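Local structure of cobalamin-binding protein (Desulfitobacterium hafniense, 4JGI) at residues A[20-25]-A[40-45]; A[36-41]-A[75-80]; A[121-126]-A[130-135]; A[135-140]-A[167-172]; A[152-157]-A[184-189]. The protein binds methylcobalamin and probably serves as the methyl-carrying corrinoid protein of an O-demethylase system. One frame throughout, in Å; residues are numbered along the deposited sequence.

Contact 1: residues A[20-25]-A[40-45]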
# COMPACT_ATOMS: atom_id res chain seq x y z
N ASN A 20 21.05 -5.04 3.07
CA ASN A 20 21.40 -6.47 3.11
C ASN A 20 22.43 -6.78 4.14
O ASN A 20 22.35 -7.89 4.67
CB ASN A 20 21.75 -7.03 1.74
CG ASN A 20 20.51 -7.21 0.90
OD1 ASN A 20 19.82 -8.20 1.07
ND2 ASN A 20 20.20 -6.23 0.03
N GLU A 21 23.28 -5.84 4.49
CA GLU A 21 24.25 -6.05 5.61
C GLU A 21 23.51 -6.30 6.93
O GLU A 21 23.80 -7.28 7.63
CB GLU A 21 25.16 -4.84 5.76
CG GLU A 21 26.49 -5.10 6.38
CD GLU A 21 27.42 -3.91 6.24
OE1 GLU A 21 27.25 -3.08 5.29
OE2 GLU A 21 28.33 -3.81 7.09
N VAL A 22 22.45 -5.53 7.18
CA VAL A 22 21.73 -5.69 8.41
C VAL A 22 20.81 -6.88 8.38
O VAL A 22 20.66 -7.61 9.38
CB VAL A 22 21.03 -4.38 8.90
CG1 VAL A 22 19.87 -3.88 8.03
CG2 VAL A 22 20.51 -4.53 10.32
N VAL A 23 20.22 -7.17 7.22
CA VAL A 23 19.38 -8.35 7.10
C VAL A 23 20.22 -9.61 7.38
O VAL A 23 19.78 -10.46 8.11
CB VAL A 23 18.69 -8.45 5.73
CG1 VAL A 23 18.09 -9.83 5.53
CG2 VAL A 23 17.63 -7.37 5.63
N ASP A 24 21.43 -9.63 6.87
CA ASP A 24 22.32 -10.75 7.15
C ASP A 24 22.66 -10.91 8.64
O ASP A 24 22.67 -12.03 9.12
CB ASP A 24 23.61 -10.63 6.38
CG ASP A 24 23.42 -10.77 4.89
OD1 ASP A 24 22.34 -11.21 4.40
OD2 ASP A 24 24.39 -10.40 4.19
N LYS A 25 22.96 -9.82 9.31
CA LYS A 25 23.22 -9.84 10.75
C LYS A 25 22.03 -10.38 11.57
O LYS A 25 22.19 -11.20 12.51
CB LYS A 25 23.62 -8.46 11.23
CG LYS A 25 25.07 -8.13 10.88
CD LYS A 25 25.42 -6.69 11.24
CE LYS A 25 26.66 -6.17 10.52
NZ LYS A 25 26.54 -4.72 10.23
N LYS A 40 9.80 -3.49 11.09
CA LYS A 40 9.18 -2.22 11.44
C LYS A 40 10.04 -1.01 11.06
O LYS A 40 9.57 0.00 10.53
CB LYS A 40 8.85 -2.17 12.94
CG LYS A 40 8.09 -0.94 13.41
CD LYS A 40 6.56 -1.09 13.66
CE LYS A 40 5.94 0.27 14.11
NZ LYS A 40 4.57 0.34 14.79
N ALA A 41 11.35 -1.14 11.26
CA ALA A 41 12.23 -0.08 10.86
C ALA A 41 12.24 0.16 9.34
O ALA A 41 12.27 1.29 8.87
CB ALA A 41 13.65 -0.37 11.34
N PHE A 42 12.27 -0.94 8.56
CA PHE A 42 12.13 -0.80 7.14
C PHE A 42 10.83 -0.17 6.69
O PHE A 42 10.78 0.68 5.75
CB PHE A 42 12.39 -2.14 6.45
CG PHE A 42 13.81 -2.63 6.50
CD1 PHE A 42 14.91 -1.77 6.56
CD2 PHE A 42 14.04 -4.02 6.32
CE1 PHE A 42 16.25 -2.26 6.50
CE2 PHE A 42 15.34 -4.50 6.24
CZ PHE A 42 16.43 -3.63 6.37
N GLN A 43 9.77 -0.48 7.36
CA GLN A 43 8.45 0.12 7.06
C GLN A 43 8.48 1.65 7.33
O GLN A 43 7.90 2.45 6.62
CB GLN A 43 7.35 -0.64 7.85
CG GLN A 43 7.11 -2.03 7.31
CD GLN A 43 6.08 -2.87 8.01
OE1 GLN A 43 5.78 -4.02 7.57
NE2 GLN A 43 5.56 -2.37 9.08
N GLN A 44 9.15 2.08 8.40
CA GLN A 44 9.31 3.45 8.68
C GLN A 44 10.13 4.08 7.60
O GLN A 44 9.86 5.21 7.17
CB GLN A 44 9.94 3.56 10.05
CG GLN A 44 10.92 4.70 10.22
CD GLN A 44 11.55 4.70 11.63
OE1 GLN A 44 11.28 3.80 12.44
NE2 GLN A 44 12.38 5.71 11.90
N GLY A 45 11.16 3.40 7.11
CA GLY A 45 11.91 3.94 6.00
C GLY A 45 11.19 4.12 4.68
O GLY A 45 11.46 5.03 3.90
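Val23 and Phe42 mark the nearest backbone approach of residues 20-25 and 40-45, two helical segments running in roughly opposite directions, and even here the CA of Val23 stands 10.5 Å from the CA of Phe42. No hydrogen bond crosses so wide a separation; the aromatic side chain of Phe42 spans it. Its CG lies anti to the carbonyl carbon (chi1 -70°), which extends the ring from helix 32-54 to the side of helix 16-29, where it reaches two successive valines. Val23 CG2 sits at the ring edge, close to the ring plane, 3.7 Å from Phe42 CE2. Val22 points at its partner from the opposing direction and uses the methyl wedged between its own backbone N and carbonyl carbon (chi1 67°), so that Val22 CG1 comes to 3.8 Å from Phe42 CZ on an oblique line. This is interior packing of the N-terminal helical B12-binding domain, whose four helices accompany the Rossmann-type domain. Two more of them close around the same ring: Ser7 of helix 4-12 touches both Val22 and Phe42, while Leu70 and Ala73 of helix 60-77 lie against Phe42. On the outer side of helix 16-29 Lys25 NZ and Glu21 OE2 form a long salt bridge of 3.7 Å, one turn apart, whereas the apolar side chains of Val23 and Phe42 are buried.

Contact 2: residues A[36-41]-A[75-80]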
# COMPACT_ATOMS: atom_id res chain seq x y z
N GLN A 36 11.36 -9.03 13.47
CA GLN A 36 10.17 -8.16 13.49
C GLN A 36 10.54 -6.69 13.74
O GLN A 36 9.94 -5.83 13.13
CB GLN A 36 8.99 -8.60 14.46
CG GLN A 36 9.28 -9.41 15.69
CD GLN A 36 8.06 -10.17 16.23
OE1 GLN A 36 7.65 -11.18 15.65
NE2 GLN A 36 7.50 -9.69 17.35
N GLU A 37 11.49 -6.38 14.62
CA GLU A 37 11.89 -5.00 14.83
C GLU A 37 12.50 -4.35 13.55
O GLU A 37 12.25 -3.19 13.25
CB GLU A 37 12.86 -4.84 16.02
CG GLU A 37 12.20 -5.06 17.39
CD GLU A 37 13.15 -5.08 18.58
OE1 GLU A 37 14.39 -5.04 18.38
OE2 GLU A 37 12.63 -5.16 19.74
N LEU A 38 13.30 -5.15 12.83
CA LEU A 38 13.93 -4.71 11.63
C LEU A 38 12.88 -4.43 10.55
O LEU A 38 12.93 -3.41 9.86
CB LEU A 38 14.97 -5.71 11.13
CG LEU A 38 15.74 -5.21 9.91
CD1 LEU A 38 16.47 -3.92 10.14
CD2 LEU A 38 16.69 -6.31 9.41
N ILE A 39 11.91 -5.30 10.45
CA ILE A 39 10.78 -5.08 9.53
C ILE A 39 10.08 -3.78 9.81
O ILE A 39 9.85 -2.96 8.87
CB ILE A 39 9.81 -6.24 9.61
CG1 ILE A 39 10.47 -7.47 8.98
CG2 ILE A 39 8.48 -5.93 8.91
CD1 ILE A 39 9.78 -8.76 9.34
N LYS A 40 9.80 -3.49 11.09
CA LYS A 40 9.18 -2.22 11.44
C LYS A 40 10.04 -1.01 11.06
O LYS A 40 9.57 0.00 10.53
CB LYS A 40 8.85 -2.17 12.94
CG LYS A 40 8.09 -0.94 13.41
CD LYS A 40 6.56 -1.09 13.66
CE LYS A 40 5.94 0.27 14.11
NZ LYS A 40 4.57 0.34 14.79
N ALA A 41 11.35 -1.14 11.26
CA ALA A 41 12.23 -0.08 10.86
C ALA A 41 12.24 0.16 9.34
O ALA A 41 12.27 1.29 8.87
CB ALA A 41 13.65 -0.37 11.34
N ASP A 75 11.40 -11.24 1.96
CA ASP A 75 11.54 -12.63 1.53
C ASP A 75 12.70 -13.26 2.29
O ASP A 75 12.65 -14.46 2.62
CB ASP A 75 11.86 -12.73 0.01
CG ASP A 75 10.71 -12.32 -0.90
OD1 ASP A 75 9.55 -12.38 -0.47
OD2 ASP A 75 11.02 -11.99 -2.10
N LYS A 76 13.75 -12.48 2.57
CA LYS A 76 14.86 -13.02 3.32
C LYS A 76 14.58 -13.21 4.76
O LYS A 76 15.12 -14.16 5.36
CB LYS A 76 16.06 -12.15 3.21
CG LYS A 76 16.70 -12.28 1.89
CD LYS A 76 17.93 -11.41 1.79
CE LYS A 76 18.37 -11.24 0.33
NZ LYS A 76 17.35 -10.45 -0.49
N LEU A 77 13.77 -12.33 5.33
CA LEU A 77 13.49 -12.34 6.75
C LEU A 77 12.43 -13.32 7.14
O LEU A 77 12.32 -13.63 8.30
CB LEU A 77 13.14 -10.94 7.24
CG LEU A 77 14.31 -9.93 7.26
CD1 LEU A 77 13.79 -8.50 7.35
CD2 LEU A 77 15.25 -10.16 8.42
N LYS A 78 11.69 -13.84 6.17
CA LYS A 78 10.57 -14.76 6.46
C LYS A 78 10.89 -16.06 7.21
O LYS A 78 10.12 -16.47 8.06
CB LYS A 78 9.81 -15.10 5.19
CG LYS A 78 8.62 -14.14 4.99
CD LYS A 78 7.82 -14.32 3.69
CE LYS A 78 7.82 -15.74 3.14
NZ LYS A 78 7.24 -16.75 4.09
N PRO A 79 12.01 -16.72 6.88
CA PRO A 79 12.35 -17.91 7.67
C PRO A 79 12.50 -17.60 9.16
O PRO A 79 12.09 -18.41 10.00
CB PRO A 79 13.67 -18.38 7.04
CG PRO A 79 13.66 -17.80 5.64
CD PRO A 79 12.95 -16.49 5.78
N ALA A 80 13.06 -16.41 9.46
CA ALA A 80 13.34 -16.00 10.86
C ALA A 80 12.08 -15.82 11.72
O ALA A 80 12.06 -16.18 12.90
CB ALA A 80 14.18 -14.72 10.89
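No ring, amide or carboxylate takes part where residues 36-41 meet residues 75-80; in place of faces and edges, one methyl group of Leu77 is set against the branched chains of Leu38 and Ile39. Leu77 CD1 comes within 3.8 Å of Ile39 CG1, a methylene partway along its side chain, and the two side chains slide past each other in opposite directions. The same methyl lies 4.2 Å from Leu38 CD2, this time with the side chains crossing at about a right angle. Ile39 offers that methylene because CG1 is anti to its carbonyl carbon (chi1 -70°). The backbones are nearest at the same residues, with 8.2 Å between the CA of Ile39 and the CA of Leu77. In the helical N-terminal domain this joins the early part of helix 32-54 to the C-terminal part of helix 60-77, and a third helix completes the packing: Val26 of helix 16-29 touches both Leu38 and Leu77. The contact is apolar, with no hydrogen bond between the segments. Toward solvent, Asp75 OD1 is hydrogen-bonded to Gln71 NE2.

Contact 3: residues A[121-126]-A[130-135]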
# COMPACT_ATOMS: atom_id res chain seq x y z
N PHE A 121 -5.96 -8.49 -2.90
CA PHE A 121 -6.80 -9.05 -3.96
C PHE A 121 -6.91 -8.00 -5.09
O PHE A 121 -7.71 -7.05 -5.01
CB PHE A 121 -8.15 -9.45 -3.46
CG PHE A 121 -8.11 -10.41 -2.32
CD1 PHE A 121 -7.97 -10.01 -1.01
CD2 PHE A 121 -8.21 -11.80 -2.58
CE1 PHE A 121 -7.90 -10.91 0.04
CE2 PHE A 121 -8.13 -12.72 -1.53
CZ PHE A 121 -7.99 -12.25 -0.22
N ASP A 122 -6.02 -8.15 -6.08
CA ASP A 122 -5.99 -7.27 -7.21
C ASP A 122 -6.95 -7.65 -8.28
O ASP A 122 -6.81 -8.75 -8.88
CB ASP A 122 -4.54 -7.17 -7.72
CG ASP A 122 -4.41 -6.34 -8.97
OD1 ASP A 122 -5.21 -5.40 -9.17
OD2 ASP A 122 -3.39 -6.59 -9.70
N LEU A 123 -7.98 -6.82 -8.48
CA LEU A 123 -9.02 -7.13 -9.42
C LEU A 123 -8.69 -6.63 -10.85
O LEU A 123 -9.42 -6.87 -11.81
CB LEU A 123 -10.37 -6.56 -8.98
CG LEU A 123 -10.85 -7.11 -7.62
CD1 LEU A 123 -12.13 -6.47 -7.25
CD2 LEU A 123 -11.19 -8.57 -7.78
N GLY A 124 -7.61 -5.89 -11.00
CA GLY A 124 -7.16 -5.40 -12.30
C GLY A 124 -7.73 -4.06 -12.72
O GLY A 124 -7.93 -3.20 -11.88
N ILE A 125 -8.04 -3.86 -13.99
CA ILE A 125 -8.51 -2.55 -14.54
C ILE A 125 -9.97 -2.56 -15.02
O ILE A 125 -10.47 -3.68 -15.31
CB ILE A 125 -7.59 -2.04 -15.65
CG1 ILE A 125 -7.53 -3.00 -16.83
CG2 ILE A 125 -6.16 -1.93 -15.12
CD1 ILE A 125 -6.67 -2.53 -17.96
N ASP A 126 -10.51 -1.40 -15.24
CA ASP A 126 -11.87 -1.19 -15.70
C ASP A 126 -12.86 -2.03 -14.98
O ASP A 126 -13.73 -2.55 -15.57
CB ASP A 126 -11.89 -1.40 -17.19
CG ASP A 126 -13.22 -0.87 -17.83
OD1 ASP A 126 -13.89 0.10 -17.38
OD2 ASP A 126 -13.57 -1.44 -18.84
N LYS A 130 -20.14 -3.69 -9.51
CA LYS A 130 -20.75 -4.93 -8.95
C LYS A 130 -19.71 -6.02 -8.63
O LYS A 130 -19.79 -6.80 -7.73
CB LYS A 130 -21.78 -5.51 -9.88
CG LYS A 130 -23.05 -4.76 -9.99
CD LYS A 130 -23.97 -5.34 -11.06
CE LYS A 130 -25.20 -4.47 -11.19
NZ LYS A 130 -25.86 -4.72 -12.49
N ILE A 131 -18.68 -6.07 -9.45
CA ILE A 131 -17.56 -7.04 -9.22
C ILE A 131 -16.71 -6.70 -7.99
O ILE A 131 -16.31 -7.56 -7.23
CB ILE A 131 -16.69 -7.12 -10.49
CG1 ILE A 131 -17.59 -7.60 -11.67
CG2 ILE A 131 -15.44 -7.96 -10.25
CD1 ILE A 131 -17.34 -8.87 -12.25
N ILE A 132 -16.40 -5.41 -7.82
CA ILE A 132 -15.78 -4.97 -6.58
C ILE A 132 -16.64 -5.32 -5.34
O ILE A 132 -16.10 -5.92 -4.41
CB ILE A 132 -15.47 -3.48 -6.57
CG1 ILE A 132 -14.57 -3.06 -7.82
CG2 ILE A 132 -14.87 -3.02 -5.23
CD1 ILE A 132 -14.33 -1.59 -7.95
N VAL A 133 -17.92 -4.96 -5.40
CA VAL A 133 -18.78 -5.27 -4.26
C VAL A 133 -18.88 -6.77 -3.99
O VAL A 133 -18.78 -7.23 -2.80
CB VAL A 133 -20.16 -4.62 -4.43
CG1 VAL A 133 -21.14 -5.12 -3.34
CG2 VAL A 133 -20.05 -3.16 -4.49
N ASP A 134 -19.01 -7.60 -5.02
CA ASP A 134 -19.01 -9.04 -4.83
C ASP A 134 -17.74 -9.59 -4.19
O ASP A 134 -17.76 -10.44 -3.28
CB ASP A 134 -19.40 -9.77 -6.12
CG ASP A 134 -20.95 -9.56 -6.47
OD1 ASP A 134 -21.75 -9.04 -5.63
OD2 ASP A 134 -21.40 -9.87 -7.59
N LYS A 135 -16.58 -9.00 -4.55
CA LYS A 135 -15.36 -9.43 -3.97
C LYS A 135 -15.26 -9.06 -2.46
O LYS A 135 -14.77 -9.78 -1.68
CB LYS A 135 -14.16 -8.84 -4.71
CG LYS A 135 -12.84 -9.50 -4.33
CD LYS A 135 -12.76 -10.97 -4.81
CE LYS A 135 -11.39 -11.55 -4.70
NZ LYS A 135 -11.48 -12.92 -5.32
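Leu123 and Lys135 cross at a slant, the leucine fork lying against the aliphatic part of the lysine. Leu123 CD2 is 3.9 Å from Lys135 CG, and the other branch, Leu123 CD1, settles 4.0 Å from Ile132 CA, on the helix backbone itself. The lysine leaves helix 129-139 with CG anti to its backbone N and then bends at chi2 (67°), a course that carries it past Leu123 to Phe121. There the two side chains stand at about a right angle, and Lys135 CE approaches Phe121 CD2 obliquely at 3.8 Å. An alanine in place of Leu123 is likely to leave the lysine methylenes and the Ile132 backbone without their apolar cover and to let the lysine chain turn more freely. The segments belong to one strand-loop-helix unit of the Rossmann fold: edge strand 119-122 leads into the loop, and helix 129-139 then packs back toward the sheet, with Ile132 touching Ala95. Asp122 forms an Asx turn, its OD1 accepting from Gly124 N at 3.1 Å, with the donor well above the carboxylate plane. Salt bridges to Arg110 and Lys106 occupy the same carboxylate. Across the contact the lysine thus acts through its hydrocarbon length, while its ammonium group has a long, weak pairing with Glu138; adhesion here is probably hydrophobic rather than electrostatic.

Contact 4: residues A[135-140]-A[167-172]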
# COMPACT_ATOMS: atom_id res chain seq x y z
N LYS A 135 -16.58 -9.00 -4.55
CA LYS A 135 -15.36 -9.43 -3.97
C LYS A 135 -15.26 -9.06 -2.46
O LYS A 135 -14.77 -9.78 -1.68
CB LYS A 135 -14.16 -8.84 -4.71
CG LYS A 135 -12.84 -9.50 -4.33
CD LYS A 135 -12.76 -10.97 -4.81
CE LYS A 135 -11.39 -11.55 -4.70
NZ LYS A 135 -11.48 -12.92 -5.32
N VAL A 136 -15.80 -7.90 -2.11
CA VAL A 136 -15.82 -7.46 -0.71
C VAL A 136 -16.71 -8.40 0.09
O VAL A 136 -16.32 -8.83 1.18
CB VAL A 136 -16.31 -6.02 -0.62
CG1 VAL A 136 -16.62 -5.62 0.82
CG2 VAL A 136 -15.37 -5.04 -1.24
N LYS A 137 -17.86 -8.79 -0.46
CA LYS A 137 -18.68 -9.79 0.23
C LYS A 137 -17.97 -11.12 0.45
O LYS A 137 -18.17 -11.78 1.47
CB LYS A 137 -19.99 -10.08 -0.54
CG LYS A 137 -20.93 -8.92 -0.63
CD LYS A 137 -22.11 -9.26 -1.51
CE LYS A 137 -23.07 -8.09 -1.50
NZ LYS A 137 -24.42 -8.39 -2.02
N GLU A 138 -17.20 -11.56 -0.57
CA GLU A 138 -16.47 -12.79 -0.53
C GLU A 138 -15.37 -12.84 0.48
O GLU A 138 -15.21 -13.86 1.20
CB GLU A 138 -15.96 -13.11 -1.93
CG GLU A 138 -15.22 -14.44 -2.03
CD GLU A 138 -14.58 -14.71 -3.41
OE1 GLU A 138 -14.81 -13.93 -4.37
OE2 GLU A 138 -13.87 -15.75 -3.59
N VAL A 139 -14.53 -11.81 0.56
CA VAL A 139 -13.31 -11.90 1.34
C VAL A 139 -13.28 -11.03 2.61
O VAL A 139 -12.40 -11.14 3.45
CB VAL A 139 -12.06 -11.69 0.47
CG1 VAL A 139 -12.18 -12.44 -0.85
CG2 VAL A 139 -11.85 -10.24 0.11
N ASN A 140 -14.28 -10.17 2.79
CA ASN A 140 -14.37 -9.31 3.96
C ASN A 140 -13.07 -8.57 4.30
O ASN A 140 -12.48 -8.70 5.38
CB ASN A 140 -14.95 -10.05 5.19
CG ASN A 140 -16.50 -9.94 5.24
OD1 ASN A 140 -17.17 -8.83 5.22
ND2 ASN A 140 -17.07 -11.04 5.30
N GLU A 167 -25.31 -2.13 0.60
CA GLU A 167 -25.18 -3.50 0.98
C GLU A 167 -24.84 -3.65 2.44
O GLU A 167 -24.64 -4.77 2.84
CB GLU A 167 -24.07 -4.17 0.12
CG GLU A 167 -24.41 -4.20 -1.35
CD GLU A 167 -25.79 -4.87 -1.62
OE1 GLU A 167 -26.15 -5.92 -1.00
OE2 GLU A 167 -26.61 -4.31 -2.40
N GLY A 168 -24.73 -2.56 3.22
CA GLY A 168 -24.38 -2.70 4.65
C GLY A 168 -22.95 -3.11 4.96
O GLY A 168 -22.63 -3.64 6.01
N LEU A 169 -22.09 -2.92 3.97
CA LEU A 169 -20.66 -3.27 4.09
C LEU A 169 -19.72 -2.09 4.44
O LEU A 169 -18.59 -2.32 4.94
CB LEU A 169 -20.17 -3.94 2.81
CG LEU A 169 -20.98 -5.17 2.38
CD1 LEU A 169 -20.59 -5.49 0.94
CD2 LEU A 169 -20.62 -6.33 3.30
N ARG A 170 -20.16 -0.87 4.16
CA ARG A 170 -19.29 0.32 4.19
C ARG A 170 -18.71 0.60 5.56
O ARG A 170 -17.58 1.01 5.75
CB ARG A 170 -20.05 1.55 3.74
CG ARG A 170 -19.30 2.90 3.94
CD ARG A 170 -18.27 2.92 2.91
NE ARG A 170 -17.56 4.25 3.07
CZ ARG A 170 -16.47 4.43 3.80
NH1 ARG A 170 -16.01 3.46 4.51
NH2 ARG A 170 -15.76 5.52 3.68
N ASN A 171 -19.50 0.43 6.59
CA ASN A 171 -19.07 0.90 7.91
C ASN A 171 -18.08 -0.03 8.54
O ASN A 171 -17.51 0.32 9.53
CB ASN A 171 -20.28 1.00 8.80
CG ASN A 171 -21.21 2.10 8.40
OD1 ASN A 171 -20.80 3.12 7.84
ND2 ASN A 171 -22.50 1.88 8.65
N ASP A 172 -17.90 -1.23 8.01
CA ASP A 172 -16.93 -2.14 8.54
C ASP A 172 -15.63 -2.24 7.71
O ASP A 172 -14.85 -3.19 7.91
CB ASP A 172 -17.57 -3.49 8.76
CG ASP A 172 -18.59 -3.48 9.94
OD1 ASP A 172 -18.20 -3.08 11.07
OD2 ASP A 172 -19.77 -3.84 9.74
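A Schellman motif, with Gly168 at positive phi, ends helix 151-166, and the residues on either side of that glycine, Glu167 and Leu169, meet Lys137 and Val136 of helix 129-139. Leu169 supplies the apolar half. Its CD1 lies 3.8 Å from Lys137 CG, the two side chains crossing at about a right angle, and 4.0 Å from Val136 CG1, where they slide past each other in opposite directions. Val136 and Leu169 both also touch Leu164, which fills in from the last turn of helix 151-166. The polar half is more open to solvent. Lys137 runs fully extended beyond CG, with chi2 at 174°, and brings NZ to 3.2 Å from Glu167 OE1 in a hydrogen-bonded salt bridge. The glutamate chain bends at chi2 (-55°), and the ammonium group meets OE1 from well above the carboxylate plane, not within it. Farther along the turn Arg170 points away and forms a salt bridge with Asp193. Helices 129-139 and 151-166 pack side by side on one face of a parallel sheet with strand order 2-1-3-4-5, the order that marks the flavodoxin-like Rossmann fold.

Contact 5: residues A[152-157]-A[184-189]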
# COMPACT_ATOMS: atom_id res chain seq x y z
N LEU A 152 -15.02 10.04 -15.38
CA LEU A 152 -15.94 8.89 -15.31
C LEU A 152 -15.54 7.87 -14.23
O LEU A 152 -16.39 7.23 -13.56
CB LEU A 152 -15.98 8.17 -16.65
CG LEU A 152 -17.08 7.19 -17.00
CD1 LEU A 152 -18.34 8.00 -17.27
CD2 LEU A 152 -16.74 6.29 -18.22
N ALA A 153 -14.22 7.66 -14.12
CA ALA A 153 -13.69 6.77 -13.08
C ALA A 153 -13.94 7.34 -11.72
O ALA A 153 -14.21 6.59 -10.76
CB ALA A 153 -12.13 6.56 -13.32
N LEU A 154 -13.75 8.61 -11.54
CA LEU A 154 -13.96 9.23 -10.24
C LEU A 154 -15.46 9.04 -9.86
O LEU A 154 -15.79 8.77 -8.67
CB LEU A 154 -13.52 10.66 -10.21
CG LEU A 154 -12.08 10.92 -10.67
CD1 LEU A 154 -11.84 12.42 -10.60
CD2 LEU A 154 -11.14 10.09 -9.81
N ASP A 155 -16.35 9.22 -10.84
CA ASP A 155 -17.74 8.84 -10.65
C ASP A 155 -17.95 7.37 -10.23
O ASP A 155 -18.75 7.06 -9.30
CB ASP A 155 -18.57 9.16 -11.91
CG ASP A 155 -18.72 10.62 -12.14
OD1 ASP A 155 -18.48 11.38 -11.17
OD2 ASP A 155 -18.98 11.00 -13.30
N SER A 156 -17.26 6.42 -10.87
CA SER A 156 -17.37 5.03 -10.51
C SER A 156 -16.87 4.80 -9.07
O SER A 156 -17.35 3.90 -8.40
CB SER A 156 -16.58 4.10 -11.44
OG SER A 156 -17.00 4.17 -12.75
N MET A 157 -15.87 5.54 -8.63
CA MET A 157 -15.44 5.47 -7.22
C MET A 157 -16.61 5.79 -6.28
O MET A 157 -16.84 5.08 -5.29
CB MET A 157 -14.27 6.34 -6.87
CG MET A 157 -12.96 6.05 -7.53
SD MET A 157 -11.72 7.27 -7.07
CE MET A 157 -10.24 6.68 -7.89
N GLU A 184 -8.21 16.05 -1.51
CA GLU A 184 -9.28 16.05 -0.46
C GLU A 184 -10.66 16.31 -1.04
O GLU A 184 -11.65 15.75 -0.59
CB GLU A 184 -8.98 17.05 0.64
CG GLU A 184 -10.05 17.14 1.76
CD GLU A 184 -10.22 15.84 2.56
OE1 GLU A 184 -9.26 15.04 2.67
OE2 GLU A 184 -11.32 15.60 3.11
N ASN A 185 -10.75 17.18 -2.06
CA ASN A 185 -12.03 17.45 -2.69
C ASN A 185 -12.66 16.20 -3.35
O ASN A 185 -13.85 15.91 -3.21
CB ASN A 185 -11.91 18.58 -3.71
CG ASN A 185 -13.21 18.81 -4.45
OD1 ASN A 185 -14.18 19.35 -3.89
ND2 ASN A 185 -13.26 18.41 -5.71
N VAL A 186 -11.84 15.46 -4.08
CA VAL A 186 -12.31 14.21 -4.72
C VAL A 186 -12.64 13.17 -3.59
O VAL A 186 -13.67 12.51 -3.67
CB VAL A 186 -11.23 13.63 -5.65
CG1 VAL A 186 -11.64 12.28 -6.19
CG2 VAL A 186 -10.90 14.62 -6.76
N CYS A 187 -11.86 13.13 -2.53
CA CYS A 187 -12.05 12.18 -1.46
C CYS A 187 -13.44 12.42 -0.81
O CYS A 187 -14.22 11.51 -0.62
CB CYS A 187 -10.95 12.30 -0.43
SG CYS A 187 -11.05 11.17 0.96
N GLN A 188 -13.72 13.69 -0.52
CA GLN A 188 -15.05 14.08 -0.04
C GLN A 188 -16.23 13.76 -0.99
O GLN A 188 -17.26 13.25 -0.55
CB GLN A 188 -15.05 15.55 0.26
CG GLN A 188 -14.20 15.80 1.49
CD GLN A 188 -14.77 15.13 2.74
OE1 GLN A 188 -15.96 15.27 3.02
NE2 GLN A 188 -13.92 14.39 3.50
N ARG A 189 -16.05 13.99 -2.27
CA ARG A 189 -17.11 13.73 -3.23
C ARG A 189 -17.39 12.21 -3.35
O ARG A 189 -18.52 11.75 -3.46
CB ARG A 189 -16.76 14.31 -4.61
CG ARG A 189 -17.93 14.20 -5.60
CD ARG A 189 -17.77 15.21 -6.74
NE ARG A 189 -16.36 15.33 -7.17
CZ ARG A 189 -15.75 14.56 -8.08
NH1 ARG A 189 -16.40 13.58 -8.71
NH2 ARG A 189 -14.48 14.78 -8.36
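Leu154 and Val186 form the apolar centre of this contact between two helices of the Rossmann-type cobalamin-binding domain, with Leu154 CD2 4.3 Å from Val186 CG1. The exposed Arg189 lies beside it. Its guanidinium turns an edge to both partners: NH2 is 4.2 Å from Leu154 CD1, and NH1 faces Asp155 OD1 at 3.9 Å. That ion pair is long and no hydrogen bond accompanies it; the carboxylate and guanidinium planes stand 86° apart, so the attraction is probably a general electrostatic one. Arg189 gets there by a bend at chi3 (39°), which brings the guanidinium edge to the leucine and the aspartate. Asp155 OD1 has a further long, weak pairing with Arg158. Behind these side chains, the axes of segments 152-157 and 184-189 approach to 10.2 Å at an angle of 47°, and Ile177 of strand 174-178 touches Val186 from the sheet below. The leucine is also near the ligand: its side chain is about 7 Å from the bound methylcobalamin and equally far from Gly179, a cobalamin-binding residue. At the start of helix 184-190 Asn183 OD1 accepts a hydrogen bond from Val186 N, and one turn is bridged on the outside by Gln188 NE2, which donates to Glu184 OE2 over 2.9 Å, nearly along the C-O axis of the acceptor.

How the contacts relate
The contacts fall into two groups, one in each domain. Contacts 1 and 2, with centres 7 Å apart, share helix 32-54 and touch directly, Val23 CG2 lying 4.0 Å from Leu38 CD2; both are far from the annotated cobalamin sites. Contacts 3 and 4, centres 12 Å apart, share Lys135 on helix 129-139, and Val133 packs on Glu167 between them. Contact 5 uses the opposite end of helix 151-166 from the turn in contact 4, with about 20 Å between centres. It is also the nearest to methylcobalamin, about 7 Å at Leu154, against about 11 Å for Ile132 of contact 3. Contacts 1 and 5 lie 37 Å apart, centre to centre.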